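Long-range contacts in protein induced by osmotic stress (Scheffersomyces stipitis, PDB 5YWN), which probably reduces ketones such as haloketones to chiral alcohols with NADPH, as a member of the dihydroflavonol-4-reductase subfamily of short-chain dehydrogenases: residues S188-V193 with L259-T264; S125-S130 with A162-K167; V140-A145 with K300-K305; Q16-L21 with D240-H245. The protein carries 1 engineered substitution. All blocks are in the same frame, centred on the assembly; numbering follows the deposited sequence.

Interaction 1. Residues S188-V193 with L259-T264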
loop_
_atom_site.group_PDB
_atom_site.type_symbol
_atom_site.label_atom_id
_atom_site.label_comp_id
_atom_site.label_asym_id
_atom_site.label_seq_id
_atom_site.Cartn_x
_atom_site.Cartn_y
_atom_site.Cartn_z
ATOM N N SER A 188 -2.156 -13.741 5.416
ATOM C CA SER A 188 -1.095 -12.909 5.889
ATOM C C SER A 188 -1.364 -11.443 5.565
ATOM O O SER A 188 -2.108 -11.170 4.703
ATOM C CB SER A 188 0.229 -13.399 5.349
ATOM O OG SER A 188 0.309 -13.282 3.987
ATOM N N THR A 189 -0.762 -10.526 6.305
ATOM C CA THR A 189 -0.968 -9.114 6.061
ATOM C C THR A 189 0.331 -8.408 5.835
ATOM O O THR A 189 1.330 -8.810 6.312
ATOM C CB THR A 189 -1.765 -8.358 7.178
ATOM O OG1 THR A 189 -0.957 -8.135 8.322
ATOM C CG2 THR A 189 -3.027 -9.071 7.559
ATOM N N VAL A 190 0.257 -7.325 5.100
ATOM C CA VAL A 190 1.349 -6.404 4.936
ATOM C C VAL A 190 0.954 -5.016 5.466
ATOM O O VAL A 190 -0.027 -4.478 5.085
ATOM C CB VAL A 190 1.845 -6.388 3.499
ATOM C CG1 VAL A 190 2.936 -5.382 3.310
ATOM C CG2 VAL A 190 2.280 -7.757 3.074
ATOM N N ASN A 191 1.751 -4.480 6.353
ATOM C CA ASN A 191 1.437 -3.273 7.091
ATOM C C ASN A 191 2.485 -2.159 6.832
ATOM O O ASN A 191 3.440 -1.996 7.525
ATOM C CB ASN A 191 1.281 -3.558 8.591
ATOM C CG ASN A 191 0.207 -4.560 8.894
ATOM O OD1 ASN A 191 0.263 -5.648 8.483
ATOM N ND2 ASN A 191 -0.769 -4.142 9.613
ATOM N N PRO A 192 2.307 -1.449 5.744
ATOM C CA PRO A 192 3.241 -0.392 5.372
ATOM C C PRO A 192 3.027 0.960 6.036
ATOM O O PRO A 192 1.964 1.318 6.389
ATOM C CB PRO A 192 3.058 -0.258 3.870
ATOM C CG PRO A 192 2.019 -1.166 3.519
ATOM C CD PRO A 192 1.315 -1.629 4.713
ATOM N N VAL A 193 4.115 1.700 6.092
ATOM C CA VAL A 193 4.158 3.117 6.361
ATOM C C VAL A 193 3.964 3.922 5.064
ATOM O O VAL A 193 3.495 3.392 4.111
ATOM C CB VAL A 193 5.443 3.524 7.113
ATOM C CG1 VAL A 193 5.550 2.762 8.397
ATOM C CG2 VAL A 193 6.658 3.321 6.247
ATOM N N LEU A 259 3.159 -8.288 8.655
ATOM C CA LEU A 259 4.431 -7.770 8.272
ATOM C C LEU A 259 4.489 -6.257 8.308
ATOM O O LEU A 259 3.803 -5.612 7.606
ATOM C CB LEU A 259 4.762 -8.262 6.896
ATOM C CG LEU A 259 4.772 -9.736 6.714
ATOM C CD1 LEU A 259 5.011 -10.094 5.275
ATOM C CD2 LEU A 259 5.773 -10.310 7.648
ATOM N N LEU A 260 5.318 -5.738 9.174
ATOM C CA LEU A 260 5.478 -4.315 9.327
ATOM C C LEU A 260 6.540 -3.842 8.351
ATOM O O LEU A 260 7.651 -4.203 8.471
ATOM C CB LEU A 260 5.912 -3.998 10.743
ATOM C CG LEU A 260 6.339 -2.614 11.224
ATOM C CD1 LEU A 260 5.275 -1.567 11.011
ATOM C CD2 LEU A 260 6.801 -2.606 12.663
ATOM N N LEU A 261 6.137 -3.048 7.389
ATOM C CA LEU A 261 7.017 -2.591 6.335
ATOM C C LEU A 261 7.374 -1.136 6.518
ATOM O O LEU A 261 6.678 -0.270 6.103
ATOM C CB LEU A 261 6.394 -2.847 4.970
ATOM C CG LEU A 261 6.614 -4.157 4.230
ATOM C CD1 LEU A 261 7.946 -4.161 3.508
ATOM C CD2 LEU A 261 6.557 -5.315 5.193
ATOM N N SER A 262 8.466 -0.924 7.198
ATOM C CA SER A 262 8.945 0.371 7.598
ATOM C C SER A 262 10.472 0.488 7.525
ATOM O O SER A 262 11.155 -0.361 7.969
ATOM C CB SER A 262 8.479 0.621 9.030
ATOM O OG SER A 262 8.740 1.900 9.393
ATOM N N ASN A 263 10.965 1.564 6.961
ATOM C CA ASN A 263 12.356 1.770 6.826
ATOM C C ASN A 263 12.873 2.916 7.701
ATOM O O ASN A 263 12.925 2.768 8.861
ATOM C CB ASN A 263 12.780 1.890 5.372
ATOM C CG ASN A 263 14.288 1.711 5.169
ATOM O OD1 ASN A 263 15.000 1.412 6.064
ATOM N ND2 ASN A 263 14.721 1.917 3.985
ATOM N N THR A 264 13.220 4.034 7.129
ATOM C CA THR A 264 13.808 5.111 7.905
ATOM C C THR A 264 12.917 6.367 8.010
ATOM O O THR A 264 12.079 6.598 7.216
ATOM C CB THR A 264 15.215 5.481 7.391
ATOM O OG1 THR A 264 15.145 5.856 6.034
ATOM C CG2 THR A 264 16.154 4.335 7.515
#
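The shortest polar bond between 188-193 and 259-264 runs from Asn-191 N to Leu-259 O and is 2.7 Å long. The ladder continues with Leu-261 N to Asn-191 O at 2.9 Å and Val-193 N to Leu-261 O at 3.2 Å, while Leu-259 N reaches back to Thr-189 O at 3.0 Å. This is a parallel pairing at one margin of the seven-stranded Rossmann sheet, strand 258-261 being the outermost and lying against 186-192, whose other side bonds to strand 119-123. On the face of Val-190 and Leu-261, Val-190 CG1 lies 4.0 Å from Leu-261 CG, the two side chains crossing at a slant; helix 238-250 covers that face. On the face of Asn-191, Thr-189 OG1 donates to Asn-191 OD1 over 2.8 Å in the carbonyl plane. Together with a bond from Asn-191 ND2 to Glu-171, this fixes the turn of the amide. Past the strands, Val-193 CG1 rests 3.5 Å from Ser-262 OG, and Val-193 also touches the bound NADP.

Interaction 2. Residues S125-S130 with A162-K167. With NAP (NADP nicotinamide-adenine-dinucleotide phosphate), chain B.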
loop_
_atom_site.group_PDB
_atom_site.type_symbol
_atom_site.label_atom_id
_atom_site.label_comp_id
_atom_site.label_asym_id
_atom_site.label_seq_id
_atom_site.Cartn_x
_atom_site.Cartn_y
_atom_site.Cartn_z
ATOM N N SER A 125 -2.010 -1.511 6.938
ATOM C CA SER A 125 -1.221 -0.333 7.133
ATOM C C SER A 125 -0.708 -0.183 8.558
ATOM O O SER A 125 -1.275 -0.686 9.461
ATOM C CB SER A 125 -2.015 0.903 6.747
ATOM O OG SER A 125 -1.364 2.057 7.073
ATOM N N VAL A 126 0.288 0.652 8.728
ATOM C CA VAL A 126 0.762 0.996 10.040
ATOM C C VAL A 126 -0.346 1.641 10.874
ATOM O O VAL A 126 -0.324 1.523 12.011
ATOM C CB VAL A 126 2.007 1.900 10.027
ATOM C CG1 VAL A 126 1.686 3.292 9.570
ATOM C CG2 VAL A 126 2.719 1.847 11.354
ATOM N N VAL A 127 -1.301 2.276 10.230
ATOM C CA VAL A 127 -2.415 2.920 10.874
ATOM C C VAL A 127 -3.319 1.950 11.617
ATOM O O VAL A 127 -4.010 2.351 12.488
ATOM C CB VAL A 127 -3.202 3.878 9.980
ATOM C CG1 VAL A 127 -2.264 4.833 9.282
ATOM C CG2 VAL A 127 -4.082 3.140 9.007
ATOM N N ALA A 128 -3.275 0.695 11.231
ATOM C CA ALA A 128 -3.910 -0.385 11.954
ATOM C C ALA A 128 -3.286 -0.658 13.326
ATOM O O ALA A 128 -3.895 -1.194 14.146
ATOM C CB ALA A 128 -4.023 -1.650 11.128
ATOM N N MET A 129 -2.045 -0.284 13.480
ATOM C CA MET A 129 -1.244 -0.597 14.609
ATOM C C MET A 129 -1.090 0.505 15.637
ATOM O O MET A 129 -0.519 0.321 16.646
ATOM C CB MET A 129 0.124 -0.989 14.122
ATOM C CG MET A 129 0.152 -1.993 13.008
ATOM S SD MET A 129 1.785 -2.327 12.400
ATOM C CE MET A 129 1.661 -4.033 12.049
ATOM N N SER A 130 -1.622 1.650 15.308
ATOM C CA SER A 130 -1.335 2.868 15.977
ATOM C C SER A 130 -2.404 3.929 15.875
ATOM O O SER A 130 -3.350 3.770 15.206
ATOM C CB SER A 130 -0.067 3.440 15.415
ATOM O OG SER A 130 0.597 4.157 16.397
ATOM N N ALA A 162 -11.073 8.220 10.106
ATOM C CA ALA A 162 -11.803 7.214 9.435
ATOM C C ALA A 162 -10.895 6.246 8.678
ATOM O O ALA A 162 -11.098 5.114 8.748
ATOM C CB ALA A 162 -12.806 7.822 8.527
ATOM N N TYR A 163 -9.874 6.737 8.006
ATOM C CA TYR A 163 -8.914 5.874 7.325
ATOM C C TYR A 163 -8.192 4.998 8.306
ATOM O O TYR A 163 -8.112 3.863 8.099
ATOM C CB TYR A 163 -7.905 6.637 6.492
ATOM C CG TYR A 163 -6.859 5.774 5.844
ATOM C CD1 TYR A 163 -7.140 5.033 4.745
ATOM C CD2 TYR A 163 -5.602 5.698 6.357
ATOM C CE1 TYR A 163 -6.191 4.246 4.165
ATOM C CE2 TYR A 163 -4.631 4.928 5.767
ATOM C CZ TYR A 163 -4.944 4.189 4.683
ATOM O OH TYR A 163 -4.009 3.434 4.144
ATOM N N PHE A 164 -7.773 5.544 9.420
ATOM C CA PHE A 164 -7.106 4.791 10.444
ATOM C C PHE A 164 -8.000 3.669 10.937
ATOM O O PHE A 164 -7.590 2.577 11.023
ATOM C CB PHE A 164 -6.816 5.691 11.635
ATOM C CG PHE A 164 -5.441 6.235 11.688
ATOM C CD1 PHE A 164 -5.093 7.307 10.948
ATOM C CD2 PHE A 164 -4.519 5.704 12.530
ATOM C CE1 PHE A 164 -3.842 7.821 11.018
ATOM C CE2 PHE A 164 -3.271 6.208 12.603
ATOM C CZ PHE A 164 -2.928 7.270 11.849
ATOM N N GLY A 165 -9.241 3.975 11.215
ATOM C CA GLY A 165 -10.206 3.010 11.601
ATOM C C GLY A 165 -10.496 1.986 10.539
ATOM O O GLY A 165 -10.550 0.866 10.849
ATOM N N SER A 166 -10.580 2.408 9.300
ATOM C CA SER A 166 -10.895 1.529 8.213
ATOM C C SER A 166 -9.873 0.410 8.134
ATOM O O SER A 166 -10.232 -0.678 7.939
ATOM C CB SER A 166 -10.964 2.251 6.854
ATOM O OG SER A 166 -9.755 2.638 6.335
ATOM N N LYS A 167 -8.619 0.735 8.285
ATOM C CA LYS A 167 -7.586 -0.250 8.263
ATOM C C LYS A 167 -7.557 -1.203 9.463
ATOM O O LYS A 167 -7.494 -2.358 9.299
ATOM C CB LYS A 167 -6.227 0.384 7.963
ATOM C CG LYS A 167 -6.161 1.326 6.809
ATOM C CD LYS A 167 -6.541 0.719 5.497
ATOM C CE LYS A 167 -5.738 -0.486 5.200
ATOM N NZ LYS A 167 -5.931 -0.971 3.835
HETATM P PA NAP B . -4.398 4.404 -4.245
HETATM O O1A NAP B . -3.219 4.613 -5.164
HETATM O O2A NAP B . -5.526 5.407 -4.226
HETATM O O5B NAP B . -5.021 2.950 -4.549
HETATM C C5B NAP B . -6.365 2.648 -4.181
HETATM C C4B NAP B . -7.014 1.789 -5.260
HETATM O O4B NAP B . -8.111 1.054 -4.707
HETATM C C3B NAP B . -7.549 2.637 -6.402
HETATM O O3B NAP B . -6.901 2.299 -7.632
HETATM C C2B NAP B . -9.036 2.353 -6.483
HETATM O O2B NAP B . -9.381 1.826 -7.761
HETATM C C1B NAP B . -9.337 1.343 -5.385
HETATM N N9A NAP B . -10.326 1.906 -4.432
HETATM C C8A NAP B . -10.124 2.968 -3.628
HETATM N N7A NAP B . -11.230 3.221 -2.882
HETATM C C5A NAP B . -12.164 2.308 -3.208
HETATM C C6A NAP B . -13.554 2.005 -2.797
HETATM N N6A NAP B . -14.187 2.752 -1.860
HETATM N N1A NAP B . -14.170 0.958 -3.391
HETATM C C2A NAP B . -13.560 0.202 -4.324
HETATM N N3A NAP B . -12.300 0.428 -4.739
HETATM C C4A NAP B . -11.562 1.444 -4.231
HETATM O O3 NAP B . -3.842 4.240 -2.743
HETATM P PN NAP B . -2.406 3.568 -2.471
HETATM O O1N NAP B . -1.518 4.597 -1.814
HETATM O O2N NAP B . -1.955 2.886 -3.742
HETATM O O5D NAP B . -2.749 2.430 -1.385
HETATM C C5D NAP B . -2.827 1.060 -1.772
HETATM C C4D NAP B . -3.216 0.204 -0.572
HETATM O O4D NAP B . -2.103 0.068 0.318
HETATM C C3D NAP B . -4.366 0.819 0.210
HETATM O O3D NAP B . -5.515 -0.033 0.177
HETATM C C2D NAP B . -3.868 0.993 1.631
HETATM O O2D NAP B . -4.697 0.275 2.551
HETATM C C1D NAP B . -2.446 0.454 1.653
HETATM N N1N NAP B . -1.524 1.484 2.142
HETATM C C2N NAP B . -0.928 2.309 1.271
HETATM C C3N NAP B . -0.051 3.293 1.714
HETATM C C7N NAP B . 0.613 4.212 0.732
HETATM O O7N NAP B . 1.175 5.215 1.138
HETATM N N7N NAP B . 0.571 3.906 -0.564
HETATM C C4N NAP B . 0.205 3.416 3.071
HETATM C C5N NAP B . -0.425 2.551 3.953
HETATM C C6N NAP B . -1.293 1.584 3.458
HETATM P P2B NAP B . -9.812 2.809 -8.961
HETATM O O1X NAP B . -10.701 1.953 -9.832
HETATM O O2X NAP B . -10.525 3.942 -8.266
HETATM O O3X NAP B . -8.500 3.197 -9.602
HETATM O O HOH W 1 -6.868 2.579 13.727
#
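Apolar contacts around Val-127 join the loop 125-130 to helix 159-181. Val-127 CB sits over one face of the Phe-164 ring, a CH-pi contact 3.5 Å from the ring centroid and 17° off the normal. CG1 lies near CZ of the same ring. With chi1 -50° setting CG1 beside the backbone N, Val-127 CG2 falls between N and the carbonyl carbon and meets Lys-167 CG at 3.5 Å and Tyr-163 CE2 at 3.7 Å. A smaller alanine at Phe-164 would probably leave Val-127 without the ring beneath its CB and open a gap between loop and helix.

Polar contacts are fewer. Ser-130 O lies in the plane of the Phe-164 ring, at its edge, and a water donates to Val-127 O over 3.1 Å and makes a weak bond to Phe-164 O. Within the loop, Val-127 N donates to Ser-125 OG at 3.2 Å, forming an ST turn.

Ser-125 OG lies 3.3 Å from C5N of the nicotinamide and Tyr-163 OH 3.4 Å from its C6N. The bent Lys-167 side chain lies beside the nicotinamide ribose, where the model is too tight to assign a bond; its NZ is hydrogen-bonded to Thr-123 O. Serine, tyrosine and lysine are consistent with the Ser-Tyr-Lys catalytic triad (YxxxK motif) of short-chain dehydrogenases.

Interaction 3. Residues V140-A145 with K300-K305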
loop_
_atom_site.group_PDB
_atom_site.type_symbol
_atom_site.label_atom_id
_atom_site.label_comp_id
_atom_site.label_asym_id
_atom_site.label_seq_id
_atom_site.Cartn_x
_atom_site.Cartn_y
_atom_site.Cartn_z
ATOM N N VAL A 140 7.792 5.805 21.057
ATOM C CA VAL A 140 6.991 4.676 20.637
ATOM C C VAL A 140 7.781 3.674 19.806
ATOM O O VAL A 140 8.421 4.009 18.890
ATOM C CB VAL A 140 5.725 5.145 19.902
ATOM C CG1 VAL A 140 5.039 4.027 19.117
ATOM C CG2 VAL A 140 4.782 5.826 20.858
ATOM N N VAL A 141 7.690 2.433 20.192
ATOM C CA VAL A 141 8.194 1.356 19.431
ATOM C C VAL A 141 7.054 0.464 18.911
ATOM O O VAL A 141 6.453 -0.242 19.642
ATOM C CB VAL A 141 9.160 0.507 20.265
ATOM C CG1 VAL A 141 9.555 -0.765 19.557
ATOM C CG2 VAL A 141 10.357 1.309 20.729
ATOM N N LEU A 142 6.786 0.539 17.634
ATOM C CA LEU A 142 5.893 -0.401 17.014
ATOM C C LEU A 142 6.535 -1.731 16.674
ATOM O O LEU A 142 7.700 -1.805 16.381
ATOM C CB LEU A 142 5.251 0.157 15.764
ATOM C CG LEU A 142 4.498 1.450 15.841
ATOM C CD1 LEU A 142 3.817 1.808 14.548
ATOM C CD2 LEU A 142 3.582 1.516 17.011
ATOM N N SER A 143 5.689 -2.757 16.687
ATOM C CA SER A 143 5.992 -4.119 16.282
ATOM C C SER A 143 4.845 -4.779 15.539
ATOM O O SER A 143 3.822 -4.230 15.422
ATOM C CB SER A 143 6.384 -4.975 17.469
ATOM O OG SER A 143 5.288 -5.487 18.113
ATOM N N GLU A 144 5.082 -5.998 15.080
ATOM C CA GLU A 144 4.080 -6.785 14.442
ATOM C C GLU A 144 2.907 -7.111 15.379
ATOM O O GLU A 144 1.907 -7.484 14.942
ATOM C CB GLU A 144 4.653 -8.042 13.840
ATOM C CG GLU A 144 5.704 -7.846 12.753
ATOM C CD GLU A 144 7.112 -7.663 13.298
ATOM O OE1 GLU A 144 7.241 -7.614 14.490
ATOM O OE2 GLU A 144 8.045 -7.561 12.527
ATOM N N ALA A 145 3.118 -7.036 16.674
ATOM C CA ALA A 145 2.099 -7.193 17.684
ATOM C C ALA A 145 1.164 -5.991 17.964
ATOM O O ALA A 145 0.221 -6.125 18.660
ATOM C CB ALA A 145 2.724 -7.643 18.969
ATOM N N LYS A 300 13.396 5.873 19.000
ATOM C CA LYS A 300 13.601 4.467 19.206
ATOM C C LYS A 300 13.291 3.687 17.920
ATOM O O LYS A 300 12.377 3.983 17.286
ATOM C CB LYS A 300 12.756 3.980 20.349
ATOM C CG LYS A 300 13.170 4.466 21.692
ATOM C CD LYS A 300 12.159 4.109 22.740
ATOM C CE LYS A 300 12.604 4.612 24.087
ATOM N NZ LYS A 300 11.693 4.116 25.116
ATOM N N GLU A 301 14.111 2.742 17.554
ATOM C CA GLU A 301 13.835 1.984 16.359
ATOM C C GLU A 301 12.631 1.091 16.550
ATOM O O GLU A 301 12.532 0.416 17.514
ATOM C CB GLU A 301 15.014 1.118 15.934
ATOM C CG GLU A 301 16.331 1.823 15.756
ATOM C CD GLU A 301 16.403 2.735 14.539
ATOM O OE1 GLU A 301 15.674 2.533 13.575
ATOM O OE2 GLU A 301 17.196 3.637 14.543
ATOM N N TRP A 302 11.751 1.082 15.596
ATOM C CA TRP A 302 10.652 0.164 15.625
ATOM C C TRP A 302 11.109 -1.316 15.504
ATOM O O TRP A 302 12.136 -1.608 14.963
ATOM C CB TRP A 302 9.640 0.520 14.579
ATOM C CG TRP A 302 8.909 1.771 14.759
ATOM C CD1 TRP A 302 8.943 2.601 15.824
ATOM C CD2 TRP A 302 8.007 2.346 13.845
ATOM N NE1 TRP A 302 8.123 3.645 15.628
ATOM C CE2 TRP A 302 7.542 3.516 14.400
ATOM C CE3 TRP A 302 7.553 1.990 12.598
ATOM C CZ2 TRP A 302 6.625 4.301 13.764
ATOM C CZ3 TRP A 302 6.677 2.799 11.971
ATOM C CH2 TRP A 302 6.229 3.915 12.536
ATOM N N ASN A 303 10.354 -2.210 16.102
ATOM C CA ASN A 303 10.652 -3.610 16.080
ATOM C C ASN A 303 10.040 -4.400 14.920
ATOM O O ASN A 303 9.025 -5.035 15.049
ATOM C CB ASN A 303 10.274 -4.254 17.367
ATOM C CG ASN A 303 10.605 -5.722 17.404
ATOM O OD1 ASN A 303 11.303 -6.238 16.592
ATOM N ND2 ASN A 303 10.100 -6.362 18.361
ATOM N N ASP A 304 10.736 -4.368 13.821
ATOM C CA ASP A 304 10.403 -5.102 12.621
ATOM C C ASP A 304 11.294 -6.290 12.389
ATOM O O ASP A 304 11.369 -6.754 11.322
ATOM C CB ASP A 304 10.384 -4.205 11.395
ATOM C CG ASP A 304 11.750 -3.634 11.061
ATOM O OD1 ASP A 304 12.675 -3.739 11.846
ATOM O OD2 ASP A 304 11.875 -3.075 9.988
ATOM N N LYS A 305 11.931 -6.779 13.423
ATOM C CA LYS A 305 12.923 -7.831 13.306
ATOM C C LYS A 305 12.373 -9.094 12.700
ATOM O O LYS A 305 12.960 -9.642 11.836
ATOM C CB LYS A 305 13.586 -8.121 14.650
ATOM C CG LYS A 305 14.480 -6.989 15.122
ATOM C CD LYS A 305 15.323 -7.306 16.343
ATOM C CE LYS A 305 14.566 -7.983 17.475
ATOM N NZ LYS A 305 13.504 -7.199 18.108
HETATM O O HOH W 2 10.293 5.955 17.481
HETATM O O HOH W 3 9.937 -8.334 15.308
#
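Two irregular segments, 140-145 and 300-305, run almost in the same direction, 10° apart end to end, and are joined by one backbone hydrogen bond, Asn-303 N to Leu-142 O at 2.7 Å. Beside that bond, the side chains of Leu-142 and Trp-302 run alongside each other in the same direction. Leu-142 CD1 stands over the six-membered ring of the Trp-302 indole, 3.8 Å from its centroid and 12° off the normal. With chi1 -67°, Trp-302 CG is anti to the carbonyl carbon, which brings the indole alongside the leucine. CE3 and CZ3 of the benzo ring meet Ser-262 and Val-193. Replacing Trp-302 with a serine would probably strip Leu-142 of its aromatic cover and leave a gap towards Val-193.

Nearer the surface, Val-141 CG2 packs on Lys-300 CB at 3.6 Å, the side chains crossing at about a right angle. Glu-144, bent at chi2, lays its carboxylate along the other backbone, OE2 lying 3.4 Å from Asp-304 CA and bonding to Thr-307. Asn-303 OD1 accepts from Lys-305 N at 3.3 Å and from Lys-305 NZ on the opposite face of its plane. The bond from Lys-305 N closes an Asx turn leading into helix 305-311, in a surface contact between two connecting loops.

Interaction 4. Residues Q16-L21 with D240-H245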
loop_
_atom_site.group_PDB
_atom_site.type_symbol
_atom_site.label_atom_id
_atom_site.label_comp_id
_atom_site.label_asym_id
_atom_site.label_seq_id
_atom_site.Cartn_x
_atom_site.Cartn_y
_atom_site.Cartn_z
ATOM N N GLN A 16 -0.210 -1.789 -8.991
ATOM C CA GLN A 16 0.536 -1.852 -10.233
ATOM C C GLN A 16 1.976 -2.340 -10.087
ATOM O O GLN A 16 2.415 -3.034 -10.879
ATOM C CB GLN A 16 0.451 -0.561 -11.025
ATOM C CG GLN A 16 -0.903 -0.323 -11.643
ATOM C CD GLN A 16 -0.932 0.726 -12.718
ATOM O OE1 GLN A 16 -0.240 0.637 -13.679
ATOM N NE2 GLN A 16 -1.771 1.704 -12.546
ATOM N N GLN A 17 2.677 -1.903 -9.062
ATOM C CA GLN A 17 3.972 -2.406 -8.752
ATOM C C GLN A 17 3.940 -3.876 -8.354
ATOM O O GLN A 17 4.746 -4.596 -8.747
ATOM C CB GLN A 17 4.676 -1.550 -7.709
ATOM C CG GLN A 17 5.232 -0.227 -8.221
ATOM C CD GLN A 17 6.539 -0.364 -8.996
ATOM O OE1 GLN A 17 6.861 -1.368 -9.461
ATOM N NE2 GLN A 17 7.241 0.677 -9.106
ATOM N N ILE A 18 2.953 -4.272 -7.590
ATOM C CA ILE A 18 2.766 -5.645 -7.262
ATOM C C ILE A 18 2.547 -6.449 -8.551
ATOM O O ILE A 18 3.147 -7.425 -8.722
ATOM C CB ILE A 18 1.565 -5.819 -6.309
ATOM C CG1 ILE A 18 1.913 -5.322 -4.907
ATOM C CG2 ILE A 18 1.064 -7.256 -6.257
ATOM C CD1 ILE A 18 0.772 -5.335 -3.951
ATOM N N ILE A 19 1.695 -5.968 -9.426
ATOM C CA ILE A 19 1.387 -6.643 -10.647
ATOM C C ILE A 19 2.626 -6.789 -11.531
ATOM O O ILE A 19 2.898 -7.814 -11.960
ATOM C CB ILE A 19 0.234 -5.944 -11.399
ATOM C CG1 ILE A 19 -1.092 -6.089 -10.639
ATOM C CG2 ILE A 19 0.109 -6.449 -12.825
ATOM C CD1 ILE A 19 -2.183 -5.187 -11.063
ATOM N N ALA A 20 3.391 -5.729 -11.690
ATOM C CA ALA A 20 4.605 -5.770 -12.476
ATOM C C ALA A 20 5.600 -6.759 -11.909
ATOM O O ALA A 20 6.208 -7.451 -12.640
ATOM C CB ALA A 20 5.223 -4.414 -12.594
ATOM N N LEU A 21 5.749 -6.803 -10.606
ATOM C CA LEU A 21 6.585 -7.778 -10.019
ATOM C C LEU A 21 6.084 -9.198 -10.196
ATOM O O LEU A 21 6.809 -10.031 -10.566
ATOM C CB LEU A 21 6.802 -7.497 -8.562
ATOM C CG LEU A 21 7.576 -8.560 -7.792
ATOM C CD1 LEU A 21 8.956 -8.724 -8.338
ATOM C CD2 LEU A 21 7.615 -8.310 -6.301
ATOM N N ASP A 240 9.836 -2.392 -2.460
ATOM C CA ASP A 240 9.928 -3.187 -1.280
ATOM C C ASP A 240 8.562 -3.705 -0.756
ATOM O O ASP A 240 8.456 -4.799 -0.368
ATOM C CB ASP A 240 10.718 -2.472 -0.219
ATOM C CG ASP A 240 12.158 -2.261 -0.606
ATOM O OD1 ASP A 240 12.732 -3.133 -1.178
ATOM O OD2 ASP A 240 12.690 -1.229 -0.328
ATOM N N VAL A 241 7.535 -2.869 -0.798
ATOM C CA VAL A 241 6.217 -3.287 -0.414
ATOM C C VAL A 241 5.706 -4.400 -1.321
ATOM O O VAL A 241 5.192 -5.376 -0.855
ATOM C CB VAL A 241 5.205 -2.158 -0.326
ATOM C CG1 VAL A 241 3.895 -2.717 0.145
ATOM C CG2 VAL A 241 5.666 -1.120 0.648
ATOM N N ALA A 242 5.948 -4.249 -2.598
ATOM C CA ALA A 242 5.586 -5.253 -3.550
ATOM C C ALA A 242 6.302 -6.595 -3.318
ATOM O O ALA A 242 5.697 -7.579 -3.309
ATOM C CB ALA A 242 5.770 -4.764 -4.965
ATOM N N LYS A 243 7.579 -6.546 -3.054
ATOM C CA LYS A 243 8.343 -7.712 -2.750
ATOM C C LYS A 243 7.817 -8.378 -1.510
ATOM O O LYS A 243 7.788 -9.543 -1.456
ATOM C CB LYS A 243 9.824 -7.436 -2.655
ATOM C CG LYS A 243 10.464 -7.124 -3.980
ATOM C CD LYS A 243 11.973 -7.075 -3.939
ATOM C CE LYS A 243 12.505 -5.790 -3.370
ATOM N NZ LYS A 243 13.945 -5.664 -3.517
ATOM N N ALA A 244 7.381 -7.592 -0.533
ATOM C CA ALA A 244 6.761 -8.101 0.670
ATOM C C ALA A 244 5.464 -8.851 0.408
ATOM O O ALA A 244 5.219 -9.840 1.001
ATOM C CB ALA A 244 6.568 -7.037 1.714
ATOM N N HIS A 245 4.687 -8.359 -0.516
ATOM C CA HIS A 245 3.494 -9.065 -0.917
ATOM C C HIS A 245 3.849 -10.433 -1.525
ATOM O O HIS A 245 3.257 -11.386 -1.205
ATOM C CB HIS A 245 2.609 -8.218 -1.816
ATOM C CG HIS A 245 1.770 -7.213 -1.093
ATOM N ND1 HIS A 245 2.281 -6.069 -0.552
ATOM C CD2 HIS A 245 0.460 -7.205 -0.793
ATOM C CE1 HIS A 245 1.321 -5.390 0.018
ATOM N NE2 HIS A 245 0.204 -6.053 -0.124
#
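Gln-17 opens the contact with its backbone, its O lying 3.9 Å from Ala-242 CB; its amide instead turns to Pro-198 O. Ile-18 follows, the residue whose CA comes nearest the other helix, 4.7 Å from the CA of Ala-242. Its CG1 packs 3.9 Å from Ala-242 CB, and its CD1 reaches on to His-245, standing over the centre of the imidazole in a CH-pi contact 3.6 Å from the ring centroid. CG1 is anti to the carbonyl carbon (chi1 -73°) and the chain is extended beyond it, which carries the methyl out to the ring. One turn later, Leu-21 CD2 lies 3.6 Å from Ala-242 O and 3.9 Å from Lys-243 CG, covering the alanine carbonyl on the side of Lys-243.

The small Ala-242 lets the axes of 16-21 and 240-245, parts of helices 13-24 and 238-250, approach to 8.6 Å with 60° between their directions, beneath the Rossmann sheet. The imidazole is held from both nitrogens: His-245 ND1 donates to Val-241 O, 3.0 Å away in the ring plane, and NE2 bonds to Thr-123 OG1. No hydrogen bond joins the two segments; the contact is apolar, and the polar groups of His-245 are satisfied elsewhere, which leaves a ring face for the isoleucine methyl.

How the interactions relate
Interactions 1 and 2 are fully buried, interaction 4 partly, and interaction 3 lies at the surface, its centre about 19 Å from that of the chain. The chemistry follows: interaction 1 is backbone bonding within the sheet, interactions 2 and 4 join loop to helix and helix to helix through apolar and CH-pi contacts, and interaction 3 adds waters and charged groups. Interaction 1 touches all the others: Pro-192 O probably bonds to Val-126 N of interaction 2, and its strands pack against the 300-305 loop and helix 238-250. Interactions 2 and 3 also touch, Val-126 CG2 packing on Leu-142 CD1. Interaction 4 stays about 9 Å from interaction 2 at the nearest atoms, the sheet separating them.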